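Local structure of esterase (Capnocytophaga ochracea, 4W9R) at residues L37-N42 with A101-Y106; K65-G70 with Y111-L116; A93-F98 with G126-Y131. The protein is of unknown function but probably acts as an esterase of the alpha/beta-hydrolase fold. One frame throughout, in Å; residues are numbered along the deposited sequence.

Interaction 1: residues L37-N42 with A101-Y106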
ATOM      1  N   LEU B  37       9.210 -14.908   8.925  1.00 24.18           N
ATOM      2  CA  LEU B  37      10.211 -13.902   8.589  1.00 24.74           C
ATOM      3  C   LEU B  37      10.030 -13.370   7.174  1.00 26.19           C
ATOM      4  O   LEU B  37       9.864 -14.139   6.228  1.00 33.67           O
ATOM      5  CB  LEU B  37      11.619 -14.480   8.749  1.00 25.09           C
ATOM      6  CG  LEU B  37      12.784 -13.608   8.278  1.00 23.46           C
ATOM      7  CD1 LEU B  37      12.820 -12.295   9.042  1.00 20.13           C
ATOM      8  CD2 LEU B  37      14.102 -14.352   8.425  1.00 24.50           C
ATOM      9  N   ILE B  38      10.061 -12.048   7.035  1.00 21.12           N
ATOM     10  CA  ILE B  38      10.038 -11.417   5.720  1.00 27.56           C
ATOM     11  C   ILE B  38      11.282 -10.559   5.521  1.00 25.62           C
ATOM     12  O   ILE B  38      11.515  -9.607   6.266  1.00 22.62           O
ATOM     13  CB  ILE B  38       8.786 -10.547   5.520  1.00 25.55           C
ATOM     14  CG1 ILE B  38       7.527 -11.412   5.547  1.00 25.52           C
ATOM     15  CG2 ILE B  38       8.873  -9.789   4.206  1.00 25.05           C
ATOM     16  CD1 ILE B  38       6.252 -10.634   5.315  1.00 31.68           C
ATOM     17  N   VAL B  39      12.080 -10.906   4.517  1.00 26.56           N
ATOM     18  CA  VAL B  39      13.304 -10.170   4.216  1.00 24.61           C
ATOM     19  C   VAL B  39      13.087  -9.195   3.060  1.00 24.41           C
ATOM     20  O   VAL B  39      12.537  -9.566   2.023  1.00 34.55           O
ATOM     21  CB  VAL B  39      14.463 -11.130   3.873  1.00 27.23           C
ATOM     22  CG1 VAL B  39      15.720 -10.353   3.523  1.00 20.87           C
ATOM     23  CG2 VAL B  39      14.725 -12.078   5.034  1.00 19.08           C
ATOM     24  N   VAL B  40      13.512  -7.948   3.247  1.00 30.41           N
ATOM     25  CA  VAL B  40      13.377  -6.924   2.214  1.00 22.68           C
ATOM     26  C   VAL B  40      14.743  -6.410   1.756  1.00 25.78           C
ATOM     27  O   VAL B  40      15.470  -5.789   2.530  1.00 32.90           O
ATOM     28  CB  VAL B  40      12.534  -5.739   2.710  1.00 24.82           C
ATOM     29  CG1 VAL B  40      12.363  -4.712   1.602  1.00 40.33           C
ATOM     30  CG2 VAL B  40      11.184  -6.223   3.207  1.00 19.13           C
ATOM     31  N   LEU B  41      15.085  -6.678   0.499  1.00 23.47           N
ATOM     32  CA  LEU B  41      16.397  -6.325  -0.044  1.00 33.18           C
ATOM     33  C   LEU B  41      16.509  -4.854  -0.445  1.00 45.64           C
ATOM     34  O   LEU B  41      17.596  -4.278  -0.474  1.00 58.59           O
ATOM     35  CB  LEU B  41      16.709  -7.210  -1.249  1.00 18.98           C
ATOM     36  CG  LEU B  41      16.529  -8.709  -1.014  1.00 25.08           C
ATOM     37  CD1 LEU B  41      16.878  -9.493  -2.268  1.00 27.48           C
ATOM     38  CD2 LEU B  41      17.372  -9.167   0.164  1.00 28.72           C
ATOM     39  N   ASN B  42      15.364  -4.273  -0.777  1.00 29.10           N
ATOM     40  CA  ASN B  42      15.242  -2.914  -1.300  1.00 31.87           C
ATOM     41  C   ASN B  42      14.963  -1.854  -0.235  1.00 38.07           C
ATOM     42  O   ASN B  42      14.617  -0.719  -0.558  1.00 55.04           O
ATOM     43  CB  ASN B  42      14.183  -2.875  -2.393  1.00 51.66           C
ATOM     44  CG  ASN B  42      14.682  -3.490  -3.686  1.00 46.24           C
ATOM     45  OD1 ASN B  42      14.213  -4.546  -4.109  1.00 45.18           O
ATOM     46  ND2 ASN B  42      15.657  -2.840  -4.309  1.00 37.96           N
ATOM     47  N   ALA B 101      22.993 -17.511   3.760  1.00 36.11           N
ATOM     48  CA  ALA B 101      23.894 -18.193   4.685  1.00 31.78           C
ATOM     49  C   ALA B 101      24.276 -17.380   5.920  1.00 37.51           C
ATOM     50  O   ALA B 101      24.839 -17.924   6.869  1.00 44.62           O
ATOM     51  CB  ALA B 101      25.154 -18.621   3.943  1.00 27.01           C
ATOM     52  N   GLU B 102      23.967 -16.088   5.921  1.00 34.72           N
ATOM     53  CA  GLU B 102      24.403 -15.223   7.015  1.00 32.11           C
ATOM     54  C   GLU B 102      23.248 -14.502   7.699  1.00 34.25           C
ATOM     55  O   GLU B 102      22.981 -14.727   8.880  1.00 37.21           O
ATOM     56  CB  GLU B 102      25.424 -14.201   6.510  1.00 29.77           C
ATOM     57  CG  GLU B 102      26.671 -14.816   5.900  1.00 38.86           C
ATOM     58  CD  GLU B 102      27.682 -13.773   5.464  1.00 55.66           C
ATOM     59  OE1 GLU B 102      27.394 -12.568   5.612  1.00 60.65           O
ATOM     60  OE2 GLU B 102      28.766 -14.158   4.977  1.00 59.87           O
ATOM     61  N   LEU B 103      22.576 -13.627   6.953  1.00 29.72           N
ATOM     62  CA  LEU B 103      21.517 -12.787   7.507  1.00 30.12           C
ATOM     63  C   LEU B 103      20.379 -13.593   8.124  1.00 34.65           C
ATOM     64  O   LEU B 103      20.040 -13.401   9.292  1.00 39.16           O
ATOM     65  CB  LEU B 103      20.959 -11.860   6.425  1.00 30.48           C
ATOM     66  CG  LEU B 103      19.891 -10.874   6.900  1.00 24.53           C
ATOM     67  CD1 LEU B 103      20.442  -9.981   8.003  1.00 24.66           C
ATOM     68  CD2 LEU B 103      19.380 -10.042   5.740  1.00 17.37           C
ATOM     69  N   VAL B 104      19.793 -14.492   7.339  1.00 25.73           N
ATOM     70  CA  VAL B 104      18.666 -15.294   7.809  1.00 26.29           C
ATOM     71  C   VAL B 104      19.014 -16.191   9.013  1.00 32.98           C
ATOM     72  O   VAL B 104      18.261 -16.213   9.988  1.00 36.12           O
ATOM     73  CB  VAL B 104      18.081 -16.158   6.666  1.00 20.16           C
ATOM     74  CG1 VAL B 104      17.078 -17.164   7.208  1.00 16.32           C
ATOM     75  CG2 VAL B 104      17.432 -15.270   5.614  1.00 22.29           C
ATOM     76  N   PRO B 105      20.147 -16.924   8.966  1.00 32.05           N
ATOM     77  CA  PRO B 105      20.475 -17.709  10.165  1.00 28.37           C
ATOM     78  C   PRO B 105      20.730 -16.839  11.394  1.00 35.50           C
ATOM     79  O   PRO B 105      20.451 -17.268  12.515  1.00 44.42           O
ATOM     80  CB  PRO B 105      21.750 -18.458   9.760  1.00 17.85           C
ATOM     81  CG  PRO B 105      21.693 -18.519   8.277  1.00 27.46           C
ATOM     82  CD  PRO B 105      21.086 -17.212   7.866  1.00 31.60           C
ATOM     83  N   TYR B 106      21.251 -15.635  11.181  1.00 27.11           N
ATOM     84  CA  TYR B 106      21.468 -14.691  12.273  1.00 28.19           C
ATOM     85  C   TYR B 106      20.153 -14.317  12.940  1.00 36.55           C
ATOM     86  O   TYR B 106      20.057 -14.270  14.165  1.00 40.10           O
ATOM     87  CB  TYR B 106      22.176 -13.436  11.766  1.00 24.67           C
ATOM     88  CG  TYR B 106      22.145 -12.272  12.731  1.00 30.19           C
ATOM     89  CD1 TYR B 106      22.972 -12.244  13.845  1.00 30.27           C
ATOM     90  CD2 TYR B 106      21.293 -11.193  12.520  1.00 30.63           C
ATOM     91  CE1 TYR B 106      22.948 -11.177  14.728  1.00 30.76           C
ATOM     92  CE2 TYR B 106      21.263 -10.122  13.396  1.00 38.61           C
ATOM     93  CZ  TYR B 106      22.092 -10.120  14.497  1.00 42.42           C
ATOM     94  OH  TYR B 106      22.063  -9.056  15.369  1.00 50.78           O
TER

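Interaction 2: residues K65-G70 with Y111-L116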
ATOM      1  N   LYS B  65       1.419 -12.085  13.537  1.00 33.75           N
ATOM      2  CA  LYS B  65       2.523 -11.170  13.789  1.00 26.07           C
ATOM      3  C   LYS B  65       3.784 -11.693  13.108  1.00 30.23           C
ATOM      4  O   LYS B  65       4.109 -12.876  13.208  1.00 33.61           O
ATOM      5  CB  LYS B  65       2.756 -10.995  15.291  1.00 18.22           C
ATOM      6  CG  LYS B  65       1.638 -10.264  16.016  1.00 27.02           C
ATOM      7  CD  LYS B  65       1.904 -10.210  17.514  1.00 38.45           C
ATOM      8  CE  LYS B  65       0.804  -9.464  18.250  1.00 46.10           C
ATOM      9  NZ  LYS B  65       0.690  -8.051  17.793  1.00 57.74           N
ATOM     10  N   CYS B  66       4.487 -10.812  12.407  1.00 28.91           N
ATOM     11  CA  CYS B  66       5.671 -11.211  11.657  1.00 30.78           C
ATOM     12  C   CYS B  66       6.882 -10.357  12.005  1.00 37.98           C
ATOM     13  O   CYS B  66       6.748  -9.237  12.496  1.00 44.39           O
ATOM     14  CB  CYS B  66       5.403 -11.132  10.152  1.00 17.05           C
ATOM     15  SG  CYS B  66       4.201 -12.332   9.545  1.00 84.84           S
ATOM     16  N   ILE B  67       8.066 -10.902  11.751  1.00 30.62           N
ATOM     17  CA  ILE B  67       9.302 -10.147  11.892  1.00 27.79           C
ATOM     18  C   ILE B  67       9.825  -9.786  10.509  1.00 28.53           C
ATOM     19  O   ILE B  67       9.974 -10.652   9.647  1.00 36.85           O
ATOM     20  CB  ILE B  67      10.368 -10.937  12.675  1.00 24.12           C
ATOM     21  CG1 ILE B  67       9.927 -11.120  14.129  1.00 32.83           C
ATOM     22  CG2 ILE B  67      11.709 -10.226  12.623  1.00 17.75           C
ATOM     23  CD1 ILE B  67      10.956 -11.797  15.001  1.00 36.94           C
ATOM     24  N   VAL B  68      10.086  -8.500  10.294  1.00 25.50           N
ATOM     25  CA  VAL B  68      10.559  -8.026   9.002  1.00 28.23           C
ATOM     26  C   VAL B  68      11.993  -7.517   9.100  1.00 28.63           C
ATOM     27  O   VAL B  68      12.307  -6.677   9.942  1.00 37.65           O
ATOM     28  CB  VAL B  68       9.656  -6.906   8.448  1.00 30.96           C
ATOM     29  CG1 VAL B  68      10.077  -6.533   7.033  1.00 13.47           C
ATOM     30  CG2 VAL B  68       8.200  -7.339   8.474  1.00 22.50           C
ATOM     31  N   VAL B  69      12.861  -8.037   8.241  1.00 27.96           N
ATOM     32  CA  VAL B  69      14.255  -7.616   8.217  1.00 22.00           C
ATOM     33  C   VAL B  69      14.614  -7.011   6.866  1.00 22.17           C
ATOM     34  O   VAL B  69      14.622  -7.705   5.851  1.00 34.45           O
ATOM     35  CB  VAL B  69      15.204  -8.791   8.514  1.00 18.83           C
ATOM     36  CG1 VAL B  69      16.654  -8.350   8.383  1.00 25.41           C
ATOM     37  CG2 VAL B  69      14.933  -9.352   9.899  1.00 35.01           C
ATOM     38  N   GLY B  70      14.891  -5.712   6.852  1.00 23.67           N
ATOM     39  CA  GLY B  70      15.296  -5.051   5.627  1.00 20.64           C
ATOM     40  C   GLY B  70      16.797  -4.948   5.428  1.00 28.11           C
ATOM     41  O   GLY B  70      17.563  -4.900   6.389  1.00 27.45           O
ATOM     42  N   TYR B 111      15.949 -14.786  17.158  1.00 40.90           N
ATOM     43  CA  TYR B 111      14.495 -14.777  17.315  1.00 30.38           C
ATOM     44  C   TYR B 111      13.872 -16.130  16.978  1.00 33.37           C
ATOM     45  O   TYR B 111      14.429 -16.894  16.190  1.00 41.67           O
ATOM     46  CB  TYR B 111      13.865 -13.696  16.428  1.00 37.87           C
ATOM     47  CG  TYR B 111      14.454 -12.315  16.600  1.00 47.21           C
ATOM     48  CD1 TYR B 111      14.202 -11.568  17.741  1.00 46.96           C
ATOM     49  CD2 TYR B 111      15.249 -11.753  15.611  1.00 51.06           C
ATOM     50  CE1 TYR B 111      14.736 -10.304  17.900  1.00 49.98           C
ATOM     51  CE2 TYR B 111      15.786 -10.488  15.760  1.00 54.68           C
ATOM     52  CZ  TYR B 111      15.525  -9.768  16.905  1.00 49.92           C
ATOM     53  OH  TYR B 111      16.057  -8.509  17.059  1.00 47.73           O
ATOM     54  N   PRO B 112      12.705 -16.425  17.570  1.00 35.27           N
ATOM     55  CA  PRO B 112      11.971 -17.652  17.244  1.00 40.22           C
ATOM     56  C   PRO B 112      11.266 -17.555  15.894  1.00 40.98           C
ATOM     57  O   PRO B 112      10.072 -17.260  15.837  1.00 42.73           O
ATOM     58  CB  PRO B 112      10.959 -17.769  18.388  1.00 38.50           C
ATOM     59  CG  PRO B 112      10.752 -16.368  18.845  1.00 34.90           C
ATOM     60  CD  PRO B 112      12.076 -15.682  18.676  1.00 37.08           C
ATOM     61  N   ILE B 113      12.009 -17.787  14.817  1.00 30.10           N
ATOM     62  CA  ILE B 113      11.460 -17.688  13.469  1.00 27.84           C
ATOM     63  C   ILE B 113      10.691 -18.947  13.079  1.00 25.25           C
ATOM     64  O   ILE B 113      11.181 -20.063  13.253  1.00 34.09           O
ATOM     65  CB  ILE B 113      12.573 -17.433  12.429  1.00 29.24           C
ATOM     66  CG1 ILE B 113      13.364 -16.173  12.792  1.00 31.49           C
ATOM     67  CG2 ILE B 113      11.988 -17.316  11.032  1.00 20.09           C
ATOM     68  CD1 ILE B 113      12.505 -14.936  12.956  1.00 15.91           C
ATOM     69  N   ALA B 114       9.489 -18.760  12.543  1.00 29.74           N
ATOM     70  CA  ALA B 114       8.655 -19.874  12.107  1.00 30.82           C
ATOM     71  C   ALA B 114       9.189 -20.496  10.820  1.00 35.50           C
ATOM     72  O   ALA B 114      10.201 -20.053  10.279  1.00 42.90           O
ATOM     73  CB  ALA B 114       7.217 -19.416  11.915  1.00 30.23           C
ATOM     74  N   ASP B 115       8.496 -21.518  10.330  1.00 43.25           N
ATOM     75  CA  ASP B 115       8.941 -22.249   9.148  1.00 50.26           C
ATOM     76  C   ASP B 115       8.730 -21.456   7.863  1.00 52.91           C
ATOM     77  O   ASP B 115       9.284 -21.799   6.820  1.00 57.51           O
ATOM     78  CB  ASP B 115       8.220 -23.596   9.049  1.00 62.64           C
ATOM     79  CG  ASP B 115       8.659 -24.572  10.123  1.00 80.70           C
ATOM     80  OD1 ASP B 115       8.984 -24.122  11.243  1.00 94.38           O
ATOM     81  OD2 ASP B 115       8.681 -25.790   9.847  1.00 81.27           O
ATOM     82  N   LEU B 116       7.931 -20.396   7.940  1.00 50.71           N
ATOM     83  CA  LEU B 116       7.670 -19.555   6.777  1.00 39.16           C
ATOM     84  C   LEU B 116       8.614 -18.356   6.722  1.00 38.66           C
ATOM     85  O   LEU B 116       8.578 -17.483   7.588  1.00 39.31           O
ATOM     86  CB  LEU B 116       6.221 -19.069   6.775  1.00 31.59           C
ATOM     87  CG  LEU B 116       5.865 -18.130   5.621  1.00 31.51           C
ATOM     88  CD1 LEU B 116       6.071 -18.830   4.285  1.00 29.99           C
ATOM     89  CD2 LEU B 116       4.440 -17.620   5.751  1.00 42.94           C
TER

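Interaction 3: residues A93-F98 with G126-Y131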
ATOM      1  N   ALA B  93      26.838 -12.852  -6.403  1.00 26.80           N
ATOM      2  CA  ALA B  93      26.833 -14.154  -5.750  1.00 25.92           C
ATOM      3  C   ALA B  93      27.095 -14.006  -4.256  1.00 31.92           C
ATOM      4  O   ALA B  93      26.505 -14.714  -3.439  1.00 24.36           O
ATOM      5  CB  ALA B  93      27.862 -15.073  -6.380  1.00 22.74           C
ATOM      6  N   ARG B  94      27.985 -13.083  -3.907  1.00 29.19           N
ATOM      7  CA  ARG B  94      28.316 -12.831  -2.512  1.00 26.97           C
ATOM      8  C   ARG B  94      27.109 -12.277  -1.762  1.00 31.46           C
ATOM      9  O   ARG B  94      26.814 -12.702  -0.646  1.00 35.19           O
ATOM     10  CB  ARG B  94      29.503 -11.871  -2.404  1.00 22.22           C
ATOM     11  CG  ARG B  94      30.822 -12.464  -2.888  1.00 17.07           C
ATOM     12  CD  ARG B  94      31.939 -11.431  -2.891  1.00 12.08           C
ATOM     13  NE  ARG B  94      32.683 -11.453  -4.147  1.00 48.75           N
ATOM     14  CZ  ARG B  94      33.118 -10.369  -4.781  1.00 42.65           C
ATOM     15  NH1 ARG B  94      32.890  -9.164  -4.275  1.00 44.61           N
ATOM     16  NH2 ARG B  94      33.782 -10.487  -5.924  1.00 50.39           N
ATOM     17  N   PHE B  95      26.408 -11.333  -2.383  1.00 29.45           N
ATOM     18  CA  PHE B  95      25.209 -10.764  -1.778  1.00 28.45           C
ATOM     19  C   PHE B  95      24.111 -11.816  -1.685  1.00 30.96           C
ATOM     20  O   PHE B  95      23.416 -11.915  -0.672  1.00 31.05           O
ATOM     21  CB  PHE B  95      24.716  -9.556  -2.576  1.00 20.17           C
ATOM     22  CG  PHE B  95      23.498  -8.902  -1.990  1.00 25.20           C
ATOM     23  CD1 PHE B  95      23.617  -7.975  -0.968  1.00 19.53           C
ATOM     24  CD2 PHE B  95      22.232  -9.215  -2.460  1.00 25.34           C
ATOM     25  CE1 PHE B  95      22.498  -7.372  -0.427  1.00 23.57           C
ATOM     26  CE2 PHE B  95      21.109  -8.616  -1.920  1.00 34.01           C
ATOM     27  CZ  PHE B  95      21.243  -7.693  -0.902  1.00 30.78           C
ATOM     28  N   PHE B  96      23.965 -12.594  -2.753  1.00 28.99           N
ATOM     29  CA  PHE B  96      22.973 -13.661  -2.817  1.00 24.80           C
ATOM     30  C   PHE B  96      23.111 -14.626  -1.642  1.00 31.87           C
ATOM     31  O   PHE B  96      22.123 -14.957  -0.985  1.00 32.99           O
ATOM     32  CB  PHE B  96      23.103 -14.417  -4.142  1.00 22.34           C
ATOM     33  CG  PHE B  96      22.070 -15.485  -4.340  1.00 29.69           C
ATOM     34  CD1 PHE B  96      20.771 -15.155  -4.688  1.00 29.89           C
ATOM     35  CD2 PHE B  96      22.401 -16.822  -4.198  1.00 24.51           C
ATOM     36  CE1 PHE B  96      19.820 -16.138  -4.879  1.00 33.15           C
ATOM     37  CE2 PHE B  96      21.454 -17.808  -4.389  1.00 29.74           C
ATOM     38  CZ  PHE B  96      20.162 -17.466  -4.729  1.00 27.70           C
ATOM     39  N   GLU B  97      24.340 -15.063  -1.379  1.00 29.73           N
ATOM     40  CA  GLU B  97      24.606 -16.006  -0.298  1.00 27.96           C
ATOM     41  C   GLU B  97      24.632 -15.326   1.070  1.00 27.36           C
ATOM     42  O   GLU B  97      24.372 -15.963   2.090  1.00 38.65           O
ATOM     43  CB  GLU B  97      25.923 -16.744  -0.542  1.00 30.70           C
ATOM     44  CG  GLU B  97      25.930 -17.601  -1.801  1.00 39.22           C
ATOM     45  CD  GLU B  97      27.191 -18.435  -1.937  1.00 60.90           C
ATOM     46  OE1 GLU B  97      27.843 -18.704  -0.906  1.00 68.38           O
ATOM     47  OE2 GLU B  97      27.530 -18.820  -3.076  1.00 73.45           O
ATOM     48  N   PHE B  98      24.948 -14.033   1.087  1.00 30.85           N
ATOM     49  CA  PHE B  98      24.923 -13.256   2.324  1.00 22.73           C
ATOM     50  C   PHE B  98      23.544 -13.309   2.973  1.00 29.58           C
ATOM     51  O   PHE B  98      23.425 -13.445   4.189  1.00 30.66           O
ATOM     52  CB  PHE B  98      25.327 -11.804   2.057  1.00 24.73           C
ATOM     53  CG  PHE B  98      24.676 -10.811   2.983  1.00 28.81           C
ATOM     54  CD1 PHE B  98      25.081 -10.702   4.303  1.00 31.00           C
ATOM     55  CD2 PHE B  98      23.663  -9.980   2.526  1.00 25.44           C
ATOM     56  CE1 PHE B  98      24.482  -9.792   5.155  1.00 29.32           C
ATOM     57  CE2 PHE B  98      23.061  -9.065   3.373  1.00 25.19           C
ATOM     58  CZ  PHE B  98      23.472  -8.970   4.689  1.00 28.52           C
ATOM     59  N   GLY B 126      14.803  -7.692  -7.431  1.00 26.47           N
ATOM     60  CA  GLY B 126      13.576  -8.432  -7.662  1.00 28.08           C
ATOM     61  C   GLY B 126      13.796  -9.643  -8.548  1.00 27.81           C
ATOM     62  O   GLY B 126      13.181 -10.689  -8.348  1.00 41.46           O
ATOM     63  N   PHE B 127      14.673  -9.500  -9.535  1.00 23.37           N
ATOM     64  CA  PHE B 127      15.018 -10.612 -10.410  1.00 28.06           C
ATOM     65  C   PHE B 127      16.007 -11.547  -9.728  1.00 28.55           C
ATOM     66  O   PHE B 127      15.962 -12.761  -9.925  1.00 34.31           O
ATOM     67  CB  PHE B 127      15.595 -10.106 -11.733  1.00 30.03           C
ATOM     68  CG  PHE B 127      15.934 -11.203 -12.700  1.00 24.25           C
ATOM     69  CD1 PHE B 127      14.931 -11.945 -13.302  1.00 26.63           C
ATOM     70  CD2 PHE B 127      17.252 -11.497 -13.004  1.00 31.45           C
ATOM     71  CE1 PHE B 127      15.237 -12.958 -14.190  1.00 29.53           C
ATOM     72  CE2 PHE B 127      17.565 -12.509 -13.892  1.00 33.48           C
ATOM     73  CZ  PHE B 127      16.555 -13.241 -14.486  1.00 24.97           C
ATOM     74  N   LEU B 128      16.901 -10.972  -8.931  1.00 25.35           N
ATOM     75  CA  LEU B 128      17.876 -11.747  -8.170  1.00 23.47           C
ATOM     76  C   LEU B 128      17.186 -12.708  -7.207  1.00 29.63           C
ATOM     77  O   LEU B 128      17.656 -13.824  -6.983  1.00 27.56           O
ATOM     78  CB  LEU B 128      18.812 -10.814  -7.398  1.00 29.94           C
ATOM     79  CG  LEU B 128      19.786 -11.471  -6.415  1.00 29.12           C
ATOM     80  CD1 LEU B 128      20.794 -12.329  -7.157  1.00 30.80           C
ATOM     81  CD2 LEU B 128      20.490 -10.424  -5.567  1.00 32.53           C
ATOM     82  N   ALA B 129      16.060 -12.270  -6.652  1.00 28.75           N
ATOM     83  CA  ALA B 129      15.326 -13.055  -5.668  1.00 21.95           C
ATOM     84  C   ALA B 129      14.768 -14.347  -6.262  1.00 26.73           C
ATOM     85  O   ALA B 129      14.515 -15.308  -5.536  1.00 31.99           O
ATOM     86  CB  ALA B 129      14.202 -12.224  -5.069  1.00 22.55           C
ATOM     87  N   ASN B 130      14.576 -14.366  -7.578  1.00 23.69           N
ATOM     88  CA  ASN B 130      14.068 -15.553  -8.257  1.00 26.21           C
ATOM     89  C   ASN B 130      14.984 -16.756  -8.085  1.00 35.38           C
ATOM     90  O   ASN B 130      14.527 -17.898  -8.035  1.00 40.42           O
ATOM     91  CB  ASN B 130      13.875 -15.279  -9.750  1.00 22.24           C
ATOM     92  CG  ASN B 130      12.768 -14.285 -10.026  1.00 28.64           C
ATOM     93  OD1 ASN B 130      11.800 -14.190  -9.272  1.00 35.78           O
ATOM     94  ND2 ASN B 130      12.903 -13.540 -11.117  1.00 30.83           N
ATOM     95  N   TYR B 131      16.283 -16.491  -7.981  1.00 25.61           N
ATOM     96  CA  TYR B 131      17.287 -17.547  -7.991  1.00 27.29           C
ATOM     97  C   TYR B 131      17.318 -18.372  -6.707  1.00 32.76           C
ATOM     98  O   TYR B 131      18.027 -19.374  -6.628  1.00 41.73           O
ATOM     99  CB  TYR B 131      18.664 -16.947  -8.274  1.00 23.33           C
ATOM    100  CG  TYR B 131      18.848 -16.596  -9.732  1.00 31.60           C
ATOM    101  CD1 TYR B 131      18.348 -15.409 -10.248  1.00 31.58           C
ATOM    102  CD2 TYR B 131      19.503 -17.463 -10.596  1.00 28.22           C
ATOM    103  CE1 TYR B 131      18.505 -15.088 -11.584  1.00 30.43           C
ATOM    104  CE2 TYR B 131      19.666 -17.151 -11.931  1.00 35.40           C
ATOM    105  CZ  TYR B 131      19.165 -15.964 -12.421  1.00 34.94           C
ATOM    106  OH  TYR B 131      19.326 -15.654 -13.751  1.00 30.32           O
TER

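Interaction 1: residues L37-N42 with A101-Y106
Val-104 sets its two methyls against two alternate residues of strand 37-40: CG1 meets Leu-37 CD2 at 4.3 Å, and CG2 meets Val-39 CG2 at 4.2 Å. The other methyl of Val-39, CG1, lies 4.3 Å from Leu-103 CD2, one residue earlier in the helix. In both leucines CG is anti to the backbone N (chi1 173° in Leu-37, -177° in Leu-103) and CD2 continues anti to CA, which carries that methyl to the far end of an extended side chain and across the gap between helix and strand. All four residues are buried, and the contact is entirely one of methyl groups, covering 132 Å² in all. The backbones stay well apart: the short axes approach to 10.7 Å and run roughly antiparallel, at 144°. Leu-103 closes a wider pi-type turn at 101-103, and the helix is kinked at Pro-105, just after Val-104, because the proline N carries no hydrogen to donate to the preceding turn. Around this first layer, Phe-141 packs on both Val-39 and Val-104, while Leu-103 also rests on Val-69 and Val-71. Strand 35-40 is hydrogen-bonded between strands 67-71 and 116-122, and helix 91-110 spans it as the helical link of the beta-alpha-beta crossover joining those two flanking strands in the alpha/beta-hydrolase sheet.

Interaction 2: residues K65-G70 with Y111-L116
Ile-67 on strand 67-70 and Ile-113 are the backbone positions nearest each other, their CA atoms 8.0 Å apart, which is too wide for sheet pairing and is bridged by side chains alone. The bridging is done by one methyl, CD1 of Ile-67. With CG1 anti to the carbonyl carbon (chi1 -67°) and CD1 anti to CA, the longer branch of Ile-67 is fully extended and brings its end to the other segment. There CD1 lies 3.8 Å from Tyr-111 CB and 3.9 Å from Tyr-111 CG, at the root of the tyrosine side chain, and the two side chains cross at about a right angle. The same methyl meets Ile-113 CD1 at 4.1 Å, tip to tip. Tyr-111 is the first residue to leave helical geometry after helix 91-110; Pro-112 then centres an inverse gamma turn, with a weak bond of 2.9 Å from Ile-113 N to Tyr-111 O. This tight turn places Tyr-111 and Ile-113 near enough to share one methyl. Beyond them, Tyr-29 packs on Tyr-111, and Ile-107 and Leu-37 pack on Ile-113. The contact thus packs the chain leaving crossover helix 91-110 against strand 67-71, from which the crossover starts. Chemically it is purely apolar, so its fit probably depends on the shape and reach of Ile-67 and on the partial withdrawal of apolar carbons from water.

Interaction 3: residues A93-F98 with G126-Y131
Phe-96 reaches from helix 93-98 to Leu-128 and Tyr-131, and contributes the largest share of any residue to the 197 Å² buried between the two segments. From CB, the bond to CG runs anti to the backbone N (chi1 -177°), which directs the ring out across the gap between the helices. CD1 meets Leu-128 CD1 at 3.8 Å, the methyl lying oblique to the ring. One atom further, CE1 lies 3.7 Å from Tyr-131 CB and 3.8 Å from the carbonyl O of Leu-128. At the tip, CZ comes to Tyr-131 O at 3.4 Å, and the side chains of Phe-96 and Tyr-131 cross at about a right angle. The ring of Tyr-132 stacks on that of Phe-96. Helix 123-128 directly follows strand 116-122, the place where alpha/beta hydrolases have the helix after the nucleophile elbow, and Phe-96 packs against Leu-128 and, a few residues on, Tyr-131. Shortening Phe-96 to an alanine is likely to open a gap beside Leu-128 CD1 and Tyr-131 CB and to leave the Tyr-132 ring without its stacking mate. Leu-128 is also approached by Phe-95: its CD2 methyl sits at the edge of that ring, near the ring plane, 3.8 Å from Phe-95 CD2. Tyr-131 turns its hydroxyl elsewhere, to a hydrogen bond with the carbonyl O of Gly-86, while its ring meets Phe-159 edge-to-face.

Along the chain the segments come in the order 37-42, 65-70, 93-98, 101-106, 111-116 and 126-131, so every pair of contacts interleaves. Helix 91-110 carries a segment each of interactions 3 and 1, whose centres are 11 Å apart, and the second segment of interaction 2 follows its C-terminal end. Interactions 1 and 2, with centres 9 Å apart, share the sheet through neighbouring strands 35-40 and 67-71, joined by backbone hydrogen bonds. Interactions 2 and 3 stand 19 Å apart between centres and do not touch. Interaction 1 packs the crossover helix on the alpha/beta-hydrolase sheet, interaction 2 holds the chain just after it against strand 67-71, and interaction 3 sets its earlier part against residues 126-131.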